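Local coordinates for protein thymidylate synthase 1 (Bacillus subtilis, PDB 1BKP) that catalyses the reductive methylation of dUMP to dTMP, with 5,10-methylenetetrahydrofolate as both methyl donor and reductant, to supply a precursor for DNA synthesis, at residues 8-13 and 218-223; 47-52 and 190-195; 54-57 and 61-64; 183-188 and 272-277. One frame throughout, in Å; residues are numbered along the deposited sequence. Where two conformers were deposited one is given.

Contact 1: residues 8-13 and 218-223; sequences NSIIKD and GDCHVY
I10 and I11 of helix 3-17 lie over C220 and V222 of strand 209-223. Their CA atoms set the spacing: I10 CA is 8.8 Å from C220 CA, and I11 CA is 8.3 Å from V222 CA. Two consecutive helix residues therefore match two alternate strand residues, both of which turn their CB atoms to the helix. No hydrogen bond crosses the interface, and it is wholly apolar and buried.

The CB of I10 points toward the strand. Its CG2 branch, set anti to the backbone N, comes within 3.8 Å of C220 SG. That cysteine was modelled in two conformers, so this distance holds for one position of the sulfur and is correspondingly doubtful. I11 leaves the helix obliquely, but its bent chain (chi1 -63°, chi2 -64°) swings CD1 back to 4.3 Å from V222 CG1, methyl against methyl.

H221 and Y223 alternate with these strand residues and pack on R140 of the second subunit; with V222 they are predicted to belong to the shared dUMP site. At the corner before the strand, D219 forms a salt bridge with K169 of that subunit.

Around the apolar contact, M184 touches I10, I11 and C220. Helix 227-235 sends L230 against I11 and V222, and strand 39-49 brings M47 against I10.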
loop_
_atom_site.group_PDB
_atom_site.type_symbol
_atom_site.label_atom_id
_atom_site.label_comp_id
_atom_site.label_asym_id
_atom_site.label_seq_id
_atom_site.Cartn_x
_atom_site.Cartn_y
_atom_site.Cartn_z
ATOM N N ASN A 8 2.448 -6.971 20.717
ATOM C CA ASN A 8 3.027 -6.439 21.899
ATOM C C ASN A 8 4.260 -5.620 21.559
ATOM O O ASN A 8 4.550 -4.640 22.245
ATOM C CB ASN A 8 3.423 -7.543 22.859
ATOM C CG ASN A 8 2.260 -8.191 23.640
ATOM O OD1 ASN A 8 2.503 -9.139 24.412
ATOM N ND2 ASN A 8 1.059 -7.821 23.371
ATOM N N SER A 9 5.048 -6.051 20.550
ATOM C CA SER A 9 6.259 -5.297 20.128
ATOM C C SER A 9 5.878 -3.961 19.542
ATOM O O SER A 9 6.505 -2.953 19.874
ATOM C CB SER A 9 7.118 -6.034 19.065
ATOM O OG SER A 9 7.684 -7.146 19.739
ATOM N N ILE A 10 4.862 -3.933 18.686
ATOM C CA ILE A 10 4.404 -2.654 18.123
ATOM C C ILE A 10 3.866 -1.737 19.180
ATOM O O ILE A 10 4.207 -0.518 19.249
ATOM C CB ILE A 10 3.362 -2.872 17.036
ATOM C CG1 ILE A 10 4.070 -3.663 15.877
ATOM C CG2 ILE A 10 2.754 -1.527 16.535
ATOM C CD1 ILE A 10 3.155 -4.090 14.730
ATOM N N ILE A 11 3.076 -2.299 20.079
ATOM C CA ILE A 11 2.474 -1.426 21.132
ATOM C C ILE A 11 3.579 -0.788 22.000
ATOM O O ILE A 11 3.505 0.378 22.336
ATOM C CB ILE A 11 1.456 -2.294 22.043
ATOM C CG1 ILE A 11 0.262 -2.832 21.200
ATOM C CG2 ILE A 11 1.044 -1.447 23.300
ATOM C CD1 ILE A 11 -0.622 -1.728 20.640
ATOM N N LYS A 12 4.589 -1.566 22.389
ATOM C CA LYS A 12 5.688 -1.059 23.221
ATOM C C LYS A 12 6.441 0.057 22.496
ATOM O O LYS A 12 6.880 1.040 23.112
ATOM C CB LYS A 12 6.637 -2.248 23.491
ATOM C CG LYS A 12 7.727 -2.055 24.530
ATOM C CD LYS A 12 7.177 -2.269 25.934
ATOM C CE LYS A 12 8.269 -2.058 26.991
ATOM N NZ LYS A 12 7.775 -1.949 28.395
ATOM N N ASP A 13 6.553 -0.084 21.177
ATOM C CA ASP A 13 7.245 0.912 20.384
ATOM C C ASP A 13 6.478 2.220 20.362
ATOM O O ASP A 13 7.059 3.345 20.375
ATOM C CB ASP A 13 7.450 0.400 18.941
ATOM C CG ASP A 13 8.233 1.391 18.106
ATOM O OD1 ASP A 13 9.282 1.786 18.598
ATOM O OD2 ASP A 13 7.858 1.804 17.001
ATOM N N GLY A 218 -0.224 2.194 7.973
ATOM C CA GLY A 218 0.435 3.504 7.796
ATOM C C GLY A 218 0.447 4.308 9.089
ATOM O O GLY A 218 1.392 4.263 9.818
ATOM N N ASP A 219 -0.654 4.940 9.485
ATOM C CA ASP A 219 -0.570 5.676 10.771
ATOM C C ASP A 219 -1.005 4.706 11.907
ATOM O O ASP A 219 -2.154 4.350 11.996
ATOM C CB ASP A 219 -1.509 6.824 10.725
ATOM C CG ASP A 219 -1.295 7.769 11.910
ATOM O OD1 ASP A 219 -1.689 7.406 13.008
ATOM O OD2 ASP A 219 -0.648 8.804 11.776
ATOM N N CYS A 220 -0.064 4.305 12.743
ATOM C CA CYS A 220 -0.299 3.385 13.836
ATOM C C CYS A 220 -0.549 4.205 15.116
ATOM O O CYS A 220 0.398 4.752 15.645
ATOM C CB CYS A 220 0.991 2.651 14.000
ATOM S SG CYS A 220 0.844 1.046 14.580
ATOM N N HIS A 221 -1.767 4.246 15.638
ATOM C CA HIS A 221 -2.026 5.087 16.849
ATOM C C HIS A 221 -2.746 4.453 17.982
ATOM O O HIS A 221 -3.417 3.447 17.784
ATOM C CB HIS A 221 -2.763 6.346 16.435
ATOM C CG HIS A 221 -4.030 6.083 15.651
ATOM N ND1 HIS A 221 -5.246 5.884 16.246
ATOM C CD2 HIS A 221 -4.270 6.045 14.317
ATOM C CE1 HIS A 221 -6.194 5.750 15.335
ATOM N NE2 HIS A 221 -5.625 5.841 14.145
ATOM N N VAL A 222 -2.491 4.973 19.205
ATOM C CA VAL A 222 -3.233 4.495 20.361
ATOM C C VAL A 222 -3.685 5.707 21.171
ATOM O O VAL A 222 -2.949 6.713 21.290
ATOM C CB VAL A 222 -2.502 3.500 21.274
ATOM C CG1 VAL A 222 -1.931 2.341 20.577
ATOM C CG2 VAL A 222 -1.510 4.125 22.100
ATOM N N TYR A 223 -4.950 5.708 21.579
ATOM C CA TYR A 223 -5.484 6.812 22.412
ATOM C C TYR A 223 -4.851 6.739 23.765
ATOM O O TYR A 223 -4.702 5.633 24.302
ATOM C CB TYR A 223 -6.983 6.782 22.518
ATOM C CG TYR A 223 -7.652 7.135 21.212
ATOM C CD1 TYR A 223 -7.835 6.193 20.225
ATOM C CD2 TYR A 223 -8.025 8.470 20.940
ATOM C CE1 TYR A 223 -8.347 6.549 18.967
ATOM C CE2 TYR A 223 -8.557 8.862 19.708
ATOM C CZ TYR A 223 -8.700 7.888 18.725
ATOM O OH TYR A 223 -9.104 8.295 17.481
#

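Contact 2: residues 47-52 and 190-195; sequences MRFDNS and FNVFQY
A single side chain, V192, carries the whole helix side of this contact, and it divides its two methyls between two residues of the strand. M47 CE reaches V192 CG2 at 3.7 Å, while F49 CE2 lies 4.2 Å from V192 CG1. With chi1 at 169°, CG1 is anti to the backbone N and CG2 anti to the carbonyl carbon, and this spread lets the fork serve both partners. Each of them meets the valine at about a right angle. M47 gets there by a turn at chi3 (-69°), which puts the end methyl rather than the sulfur against CG2. All three residues are buried, and M47 CA stands 9.0 Å from V192 CA.

Beyond F49 the strand ends and the chain folds over in an Asx turn. D50 OD1 accepts from S52 N at 3.0 Å and from S52 OG at 2.7 Å, the hydroxyl arriving on the syn side and the amide from well above the carboxylate plane. Next to it, the amide of N51 ties this corner to N196 and Q199 on helix 188-206 and to the backbone of G211.

Between M47 and F49, R48 hydrogen-bonds to the backbone carbonyls of S44 and I43 of the second subunit. Helix 188-206 joins the parallel neighbours 172-183 and 209-223, and V192 also packs on F215 of the latter. The arrangement is thus a beta-alpha-beta crossover whose helix packs across the thymidylate synthase sheet as far as the adjoining strand 39-49.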
loop_
_atom_site.group_PDB
_atom_site.type_symbol
_atom_site.label_atom_id
_atom_site.label_comp_id
_atom_site.label_asym_id
_atom_site.label_seq_id
_atom_site.Cartn_x
_atom_site.Cartn_y
_atom_site.Cartn_z
ATOM N N MET A 47 3.314 -6.557 10.063
ATOM C CA MET A 47 3.291 -7.853 10.758
ATOM C C MET A 47 3.240 -8.873 9.642
ATOM O O MET A 47 2.550 -8.609 8.621
ATOM C CB MET A 47 2.047 -7.965 11.684
ATOM C CG MET A 47 2.196 -6.985 12.866
ATOM S SD MET A 47 0.692 -6.980 13.900
ATOM C CE MET A 47 -0.368 -6.262 12.879
ATOM N N ARG A 48 3.983 -9.993 9.818
ATOM C CA ARG A 48 4.001 -11.061 8.783
ATOM C C ARG A 48 3.818 -12.377 9.514
ATOM O O ARG A 48 4.450 -12.578 10.563
ATOM C CB ARG A 48 5.360 -11.160 8.094
ATOM C CG ARG A 48 5.867 -9.901 7.518
ATOM C CD ARG A 48 7.206 -10.168 6.824
ATOM N NE ARG A 48 7.241 -10.914 5.552
ATOM C CZ ARG A 48 7.588 -10.334 4.380
ATOM N NH1 ARG A 48 7.715 -9.007 4.281
ATOM N NH2 ARG A 48 7.710 -11.047 3.288
ATOM N N PHE A 49 3.065 -13.276 8.908
ATOM C CA PHE A 49 2.783 -14.582 9.505
ATOM C C PHE A 49 2.949 -15.638 8.409
ATOM O O PHE A 49 2.572 -15.436 7.221
ATOM C CB PHE A 49 1.342 -14.586 10.016
ATOM C CG PHE A 49 1.065 -13.477 10.950
ATOM C CD1 PHE A 49 1.336 -13.622 12.318
ATOM C CD2 PHE A 49 0.498 -12.323 10.505
ATOM C CE1 PHE A 49 1.005 -12.621 13.151
ATOM C CE2 PHE A 49 0.176 -11.330 11.377
ATOM C CZ PHE A 49 0.414 -11.472 12.665
ATOM N N ASP A 50 3.374 -16.806 8.844
ATOM C CA ASP A 50 3.623 -17.860 7.877
ATOM C C ASP A 50 2.410 -18.799 7.754
ATOM O O ASP A 50 2.385 -19.781 6.993
ATOM C CB ASP A 50 4.910 -18.599 8.269
ATOM C CG ASP A 50 4.818 -19.311 9.608
ATOM O OD1 ASP A 50 3.790 -19.277 10.287
ATOM O OD2 ASP A 50 5.807 -19.956 9.971
ATOM N N ASN A 51 1.357 -18.459 8.480
ATOM C CA ASN A 51 0.140 -19.237 8.474
ATOM C C ASN A 51 0.190 -20.603 9.164
ATOM O O ASN A 51 -0.717 -21.454 8.980
ATOM C CB ASN A 51 -0.485 -19.313 7.049
ATOM C CG ASN A 51 -1.505 -18.183 6.828
ATOM O OD1 ASN A 51 -2.329 -17.938 7.705
ATOM N ND2 ASN A 51 -1.410 -17.455 5.668
ATOM N N SER A 52 1.197 -20.800 10.007
ATOM C CA SER A 52 1.296 -22.071 10.737
ATOM C C SER A 52 0.282 -21.998 11.871
ATOM O O SER A 52 -0.111 -22.987 12.424
ATOM C CB SER A 52 2.696 -22.298 11.237
ATOM O OG SER A 52 3.141 -21.192 12.008
ATOM N N PHE A 190 -8.954 -6.983 15.443
ATOM C CA PHE A 190 -10.151 -7.396 14.695
ATOM C C PHE A 190 -9.787 -7.503 13.177
ATOM O O PHE A 190 -10.170 -8.456 12.491
ATOM C CB PHE A 190 -11.152 -6.301 14.914
ATOM C CG PHE A 190 -12.490 -6.522 14.303
ATOM C CD1 PHE A 190 -13.529 -7.178 15.025
ATOM C CD2 PHE A 190 -12.778 -5.975 13.070
ATOM C CE1 PHE A 190 -14.802 -7.244 14.488
ATOM C CE2 PHE A 190 -14.096 -6.049 12.518
ATOM C CZ PHE A 190 -15.080 -6.673 13.228
ATOM N N ASN A 191 -9.137 -6.466 12.645
ATOM C CA ASN A 191 -8.767 -6.378 11.219
ATOM C C ASN A 191 -7.730 -7.411 10.773
ATOM O O ASN A 191 -7.906 -8.045 9.734
ATOM C CB ASN A 191 -8.235 -4.984 10.945
ATOM C CG ASN A 191 -9.331 -3.958 10.805
ATOM O OD1 ASN A 191 -10.481 -4.253 10.346
ATOM N ND2 ASN A 191 -9.004 -2.749 11.159
ATOM N N VAL A 192 -6.759 -7.742 11.646
ATOM C CA VAL A 192 -5.691 -8.669 11.309
ATOM C C VAL A 192 -6.339 -10.080 11.206
ATOM O O VAL A 192 -6.093 -10.810 10.212
ATOM C CB VAL A 192 -4.648 -8.660 12.354
ATOM C CG1 VAL A 192 -3.637 -9.805 12.187
ATOM C CG2 VAL A 192 -3.839 -7.364 12.262
ATOM N N PHE A 193 -7.189 -10.424 12.181
ATOM C CA PHE A 193 -7.864 -11.762 12.108
ATOM C C PHE A 193 -8.769 -11.873 10.879
ATOM O O PHE A 193 -8.669 -12.798 10.109
ATOM C CB PHE A 193 -8.705 -11.980 13.387
ATOM C CG PHE A 193 -9.560 -13.254 13.329
ATOM C CD1 PHE A 193 -8.968 -14.493 13.428
ATOM C CD2 PHE A 193 -10.951 -13.188 13.150
ATOM C CE1 PHE A 193 -9.767 -15.692 13.364
ATOM C CE2 PHE A 193 -11.749 -14.349 13.079
ATOM C CZ PHE A 193 -11.175 -15.582 13.187
ATOM N N GLN A 194 -9.542 -10.824 10.618
ATOM C CA GLN A 194 -10.543 -10.802 9.578
ATOM C C GLN A 194 -9.943 -11.027 8.185
ATOM O O GLN A 194 -10.471 -11.851 7.438
ATOM C CB GLN A 194 -11.236 -9.459 9.675
ATOM C CG GLN A 194 -11.930 -8.915 8.495
ATOM C CD GLN A 194 -12.576 -7.533 8.827
ATOM O OE1 GLN A 194 -13.797 -7.434 9.050
ATOM N NE2 GLN A 194 -11.768 -6.524 8.914
ATOM N N TYR A 195 -8.813 -10.407 7.885
ATOM C CA TYR A 195 -8.215 -10.599 6.550
ATOM C C TYR A 195 -7.526 -11.942 6.375
ATOM O O TYR A 195 -7.416 -12.464 5.217
ATOM C CB TYR A 195 -7.379 -9.353 6.076
ATOM C CG TYR A 195 -8.307 -8.369 5.430
ATOM C CD1 TYR A 195 -9.108 -7.478 6.220
ATOM C CD2 TYR A 195 -8.450 -8.339 4.012
ATOM C CE1 TYR A 195 -10.014 -6.588 5.622
ATOM C CE2 TYR A 195 -9.354 -7.484 3.388
ATOM C CZ TYR A 195 -10.132 -6.604 4.222
ATOM O OH TYR A 195 -11.036 -5.792 3.571
#

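Contact 3: residues 54-57 and 61-64; sequences VPIL and KVAW
The loop between strand 39-49 and helix 64-75 doubles back here, and its two arms meet through I56 and L57 on one side and V62 and W64 on the other. The second arm ends in an inverse gamma turn centred on A63, which is also the N-cap residue of helix 64-75.

V62 is the middle of the contact. I56 CG1 lies 4.1 Å from V62 CB and equally close to V62 CG2, the two side chains crossing at a slant. With chi1 at -167°, I56 sends CG1 anti to its own backbone N and reaches across with that branch. L57 adds its CB, 4.1 Å from V62 CG2, so the one methyl is shared by two neighbours. Farther along, I56 CD1 approaches W64 CB at 4.4 Å before the indole leads away.

No hydrogen bond joins the arms directly. Y266 OH bridges them instead, bonded to both L57 O and V62 N. Beyond the arms, L57 packs on F3, D4 and Y7 of helix 3-17, and I56 on L263.

At the start of helix 64-75 the gamma turn closes tightly, with W64 N donating to V62 O at 2.7 Å and that same oxygen lying in plane at the edge of the indole.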
loop_
_atom_site.group_PDB
_atom_site.type_symbol
_atom_site.label_atom_id
_atom_site.label_comp_id
_atom_site.label_asym_id
_atom_site.label_seq_id
_atom_site.Cartn_x
_atom_site.Cartn_y
_atom_site.Cartn_z
ATOM N N VAL A 54 -3.305 -19.389 13.384
ATOM C CA VAL A 54 -4.277 -18.330 13.122
ATOM C C VAL A 54 -3.785 -17.063 13.840
ATOM O O VAL A 54 -3.405 -17.152 14.968
ATOM C CB VAL A 54 -5.636 -18.769 13.702
ATOM C CG1 VAL A 54 -6.591 -17.617 13.758
ATOM C CG2 VAL A 54 -6.233 -19.800 12.720
ATOM N N PRO A 55 -3.647 -15.914 13.134
ATOM C CA PRO A 55 -3.190 -14.740 13.853
ATOM C C PRO A 55 -4.333 -14.176 14.720
ATOM O O PRO A 55 -5.214 -13.532 14.207
ATOM C CB PRO A 55 -2.761 -13.749 12.722
ATOM C CG PRO A 55 -3.570 -14.162 11.568
ATOM C CD PRO A 55 -3.698 -15.694 11.666
ATOM N N ILE A 56 -4.323 -14.471 16.020
ATOM C CA ILE A 56 -5.366 -13.965 16.884
ATOM C C ILE A 56 -4.755 -13.770 18.237
ATOM O O ILE A 56 -3.699 -14.387 18.589
ATOM C CB ILE A 56 -6.578 -14.933 16.910
ATOM C CG1 ILE A 56 -7.813 -14.275 17.553
ATOM C CG2 ILE A 56 -6.240 -16.270 17.607
ATOM C CD1 ILE A 56 -9.120 -15.050 17.232
ATOM N N LEU A 57 -5.183 -12.671 18.871
ATOM C CA LEU A 57 -4.632 -12.386 20.199
ATOM C C LEU A 57 -5.161 -13.353 21.251
ATOM O O LEU A 57 -6.329 -13.763 21.156
ATOM C CB LEU A 57 -5.063 -11.007 20.695
ATOM C CG LEU A 57 -4.522 -9.759 19.954
ATOM C CD1 LEU A 57 -4.740 -8.526 20.898
ATOM C CD2 LEU A 57 -2.997 -10.024 19.556
ATOM N N LYS A 61 -10.018 -11.324 24.402
ATOM C CA LYS A 61 -10.782 -12.031 23.405
ATOM C C LYS A 61 -11.066 -11.136 22.200
ATOM O O LYS A 61 -11.438 -9.991 22.350
ATOM C CB LYS A 61 -12.135 -12.430 23.969
ATOM C CG LYS A 61 -13.000 -13.119 22.980
ATOM C CD LYS A 61 -14.393 -13.310 23.642
ATOM C CE LYS A 61 -15.317 -14.146 22.761
ATOM N NZ LYS A 61 -14.896 -15.560 22.657
ATOM N N VAL A 62 -10.851 -11.631 21.010
ATOM C CA VAL A 62 -11.161 -10.807 19.830
ATOM C C VAL A 62 -12.576 -11.201 19.422
ATOM O O VAL A 62 -12.917 -12.403 19.449
ATOM C CB VAL A 62 -10.171 -11.130 18.682
ATOM C CG1 VAL A 62 -10.643 -10.497 17.350
ATOM C CG2 VAL A 62 -8.740 -10.542 19.059
ATOM N N ALA A 63 -13.296 -10.269 18.820
ATOM C CA ALA A 63 -14.706 -10.561 18.463
ATOM C C ALA A 63 -14.685 -11.286 17.126
ATOM O O ALA A 63 -15.082 -10.730 16.148
ATOM C CB ALA A 63 -15.418 -9.249 18.326
ATOM N N TRP A 64 -14.240 -12.535 17.117
ATOM C CA TRP A 64 -14.072 -13.261 15.897
ATOM C C TRP A 64 -15.274 -13.455 15.016
ATOM O O TRP A 64 -15.141 -13.400 13.842
ATOM C CB TRP A 64 -13.369 -14.574 16.202
ATOM C CG TRP A 64 -14.258 -15.595 16.899
ATOM C CD1 TRP A 64 -14.462 -15.741 18.273
ATOM C CD2 TRP A 64 -14.995 -16.631 16.257
ATOM N NE1 TRP A 64 -15.291 -16.835 18.498
ATOM C CE2 TRP A 64 -15.620 -17.398 17.280
ATOM C CE3 TRP A 64 -15.204 -17.003 14.897
ATOM C CZ2 TRP A 64 -16.418 -18.494 16.978
ATOM C CZ3 TRP A 64 -15.991 -18.098 14.601
ATOM C CH2 TRP A 64 -16.592 -18.833 15.647
#

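Contact 4: residues 183-188 and 272-277; sequences DMALGN and LLFEVA
F274, in the C-terminal tail, rests on A185 and L186, which belong to the Asx motif headed by D183 at the end of strand 172-183. L186 CD2 makes the closest approach, 3.9 Å from both F274 CB and F274 CD2. The side chains run antiparallel side by side, and the leucine methyl lies near the base of the phenylalanine. Farther along the ring, on the same side of its plane, A185 CB is 4.2 Å from F274 CE1. The contact is partly buried, with L186 on its exposed margin.

Around this first shell, H226 meets the F274 ring edge-to-face and also touches A185 and L186. Helix 227-235 adds N229 and Q233 against F274. The tail is tied down by E275 O to H226 and by L273 O to N229.

D183 and A277, one in each segment, are both predicted to bind methylenetetrahydrofolate, so the contact lies between two parts of the probable cofactor site.

What positions A185 and L186 is D183. Its OD1 takes L186 N at 3.2 Å in an almost straight bond (175°), with the amide far above the carboxylate plane; the bond from A185 N is weak. Its carbonyl also grips the turn, since D183 O accepts from G187 N at 2.8 Å and from N188 N at 3.0 Å, the two donors arriving from opposite faces of the carbonyl plane.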
loop_
_atom_site.group_PDB
_atom_site.type_symbol
_atom_site.label_atom_id
_atom_site.label_comp_id
_atom_site.label_asym_id
_atom_site.label_seq_id
_atom_site.Cartn_x
_atom_site.Cartn_y
_atom_site.Cartn_z
ATOM N N ASP A 183 -6.438 2.037 14.738
ATOM C CA ASP A 183 -6.458 2.261 16.196
ATOM C C ASP A 183 -5.913 0.900 16.642
ATOM O O ASP A 183 -6.598 -0.147 16.443
ATOM C CB ASP A 183 -7.939 2.424 16.606
ATOM C CG ASP A 183 -8.146 2.410 18.102
ATOM O OD1 ASP A 183 -7.289 1.937 18.863
ATOM O OD2 ASP A 183 -9.150 2.990 18.525
ATOM N N MET A 184 -4.684 0.884 17.184
ATOM C CA MET A 184 -4.052 -0.361 17.589
ATOM C C MET A 184 -4.713 -1.142 18.687
ATOM O O MET A 184 -4.556 -2.354 18.726
ATOM C CB MET A 184 -2.582 -0.147 17.936
ATOM C CG MET A 184 -1.799 0.399 16.690
ATOM S SD MET A 184 -1.881 -0.729 15.282
ATOM C CE MET A 184 -0.854 -2.016 15.876
ATOM N N ALA A 185 -5.448 -0.445 19.564
ATOM C CA ALA A 185 -6.103 -1.110 20.681
ATOM C C ALA A 185 -7.356 -1.798 20.265
ATOM O O ALA A 185 -7.543 -2.922 20.617
ATOM C CB ALA A 185 -6.452 -0.085 21.816
ATOM N N LEU A 186 -8.239 -1.071 19.589
ATOM C CA LEU A 186 -9.529 -1.582 19.201
ATOM C C LEU A 186 -9.659 -2.135 17.763
ATOM O O LEU A 186 -10.292 -3.117 17.544
ATOM C CB LEU A 186 -10.540 -0.475 19.394
ATOM C CG LEU A 186 -10.572 -0.045 20.902
ATOM C CD1 LEU A 186 -11.292 1.274 21.017
ATOM C CD2 LEU A 186 -11.295 -1.108 21.754
ATOM N N GLY A 187 -9.090 -1.469 16.798
ATOM C CA GLY A 187 -9.256 -1.933 15.462
ATOM C C GLY A 187 -8.272 -2.975 14.922
ATOM O O GLY A 187 -8.695 -3.933 14.302
ATOM N N ASN A 188 -6.989 -2.826 15.209
ATOM C CA ASN A 188 -6.028 -3.752 14.636
ATOM C C ASN A 188 -6.272 -5.279 14.893
ATOM O O ASN A 188 -6.223 -6.097 13.912
ATOM C CB ASN A 188 -4.622 -3.364 15.087
ATOM C CG ASN A 188 -3.570 -4.278 14.512
ATOM O OD1 ASN A 188 -3.024 -5.096 15.229
ATOM N ND2 ASN A 188 -3.168 -4.019 13.248
ATOM N N LEU A 272 -11.266 -6.484 29.204
ATOM C CA LEU A 272 -10.746 -5.166 29.604
ATOM C C LEU A 272 -11.703 -4.185 28.965
ATOM O O LEU A 272 -12.045 -4.378 27.818
ATOM C CB LEU A 272 -9.374 -4.924 28.931
ATOM C CG LEU A 272 -8.242 -5.821 29.410
ATOM C CD1 LEU A 272 -7.114 -5.844 28.363
ATOM C CD2 LEU A 272 -7.767 -5.306 30.810
ATOM N N LEU A 273 -12.069 -3.106 29.657
ATOM C CA LEU A 273 -13.014 -2.141 29.109
ATOM C C LEU A 273 -12.179 -0.920 28.632
ATOM O O LEU A 273 -11.406 -0.389 29.372
ATOM C CB LEU A 273 -13.972 -1.627 30.229
ATOM C CG LEU A 273 -15.214 -2.513 30.603
ATOM C CD1 LEU A 273 -14.936 -3.885 30.483
ATOM C CD2 LEU A 273 -15.748 -2.222 32.008
ATOM N N PHE A 274 -12.321 -0.547 27.384
ATOM C CA PHE A 274 -11.614 0.614 26.844
ATOM C C PHE A 274 -12.609 1.764 26.665
ATOM O O PHE A 274 -13.661 1.628 26.044
ATOM C CB PHE A 274 -11.074 0.218 25.465
ATOM C CG PHE A 274 -10.002 -0.808 25.515
ATOM C CD1 PHE A 274 -8.648 -0.412 25.669
ATOM C CD2 PHE A 274 -10.295 -2.156 25.403
ATOM C CE1 PHE A 274 -7.607 -1.288 25.713
ATOM C CE2 PHE A 274 -9.220 -3.082 25.448
ATOM C CZ PHE A 274 -7.885 -2.638 25.599
ATOM N N GLU A 275 -12.254 2.896 27.225
ATOM C CA GLU A 275 -13.006 4.141 27.138
ATOM C C GLU A 275 -13.307 4.457 25.678
ATOM O O GLU A 275 -12.449 4.313 24.816
ATOM C CB GLU A 275 -12.120 5.267 27.696
ATOM C CG GLU A 275 -11.419 5.073 29.137
ATOM C CD GLU A 275 -10.445 3.831 29.384
ATOM O OE1 GLU A 275 -9.761 3.248 28.494
ATOM O OE2 GLU A 275 -10.364 3.440 30.569
ATOM N N VAL A 276 -14.528 4.893 25.413
ATOM C CA VAL A 276 -14.989 5.280 24.073
ATOM C C VAL A 276 -14.534 6.701 23.662
ATOM O O VAL A 276 -14.720 7.656 24.437
ATOM C CB VAL A 276 -16.534 5.336 24.009
ATOM C CG1 VAL A 276 -17.068 4.192 23.244
ATOM C CG2 VAL A 276 -17.104 5.287 25.392
ATOM N N ALA A 277 -13.993 6.838 22.446
ATOM C CA ALA A 277 -13.566 8.137 21.914
ATOM C C ALA A 277 -14.436 8.409 20.688
ATOM O O ALA A 277 -14.341 7.690 19.673
ATOM C CB ALA A 277 -12.057 8.133 21.542
#

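Contacts 1 and 2 are the buried core pair: each lays a helix on neighbouring strands of the same sheet, and they meet where I10 CD1 lies 3.6 Å from M47 CG. Contact 3, also largely buried, joins loop arms instead and leans on helix 188-206 of contact 2 through F193. Contact 4 is only partly buried and joins two segments lacking regular structure; it touches contact 1, where M184 N probably donates to H221 O, 2.9 Å away. All four meet across their segments through apolar groups alone. Side-chain and turn bonds inside the segments appear at the Asx elements of contacts 2 and 4 and the gamma turn of contact 3.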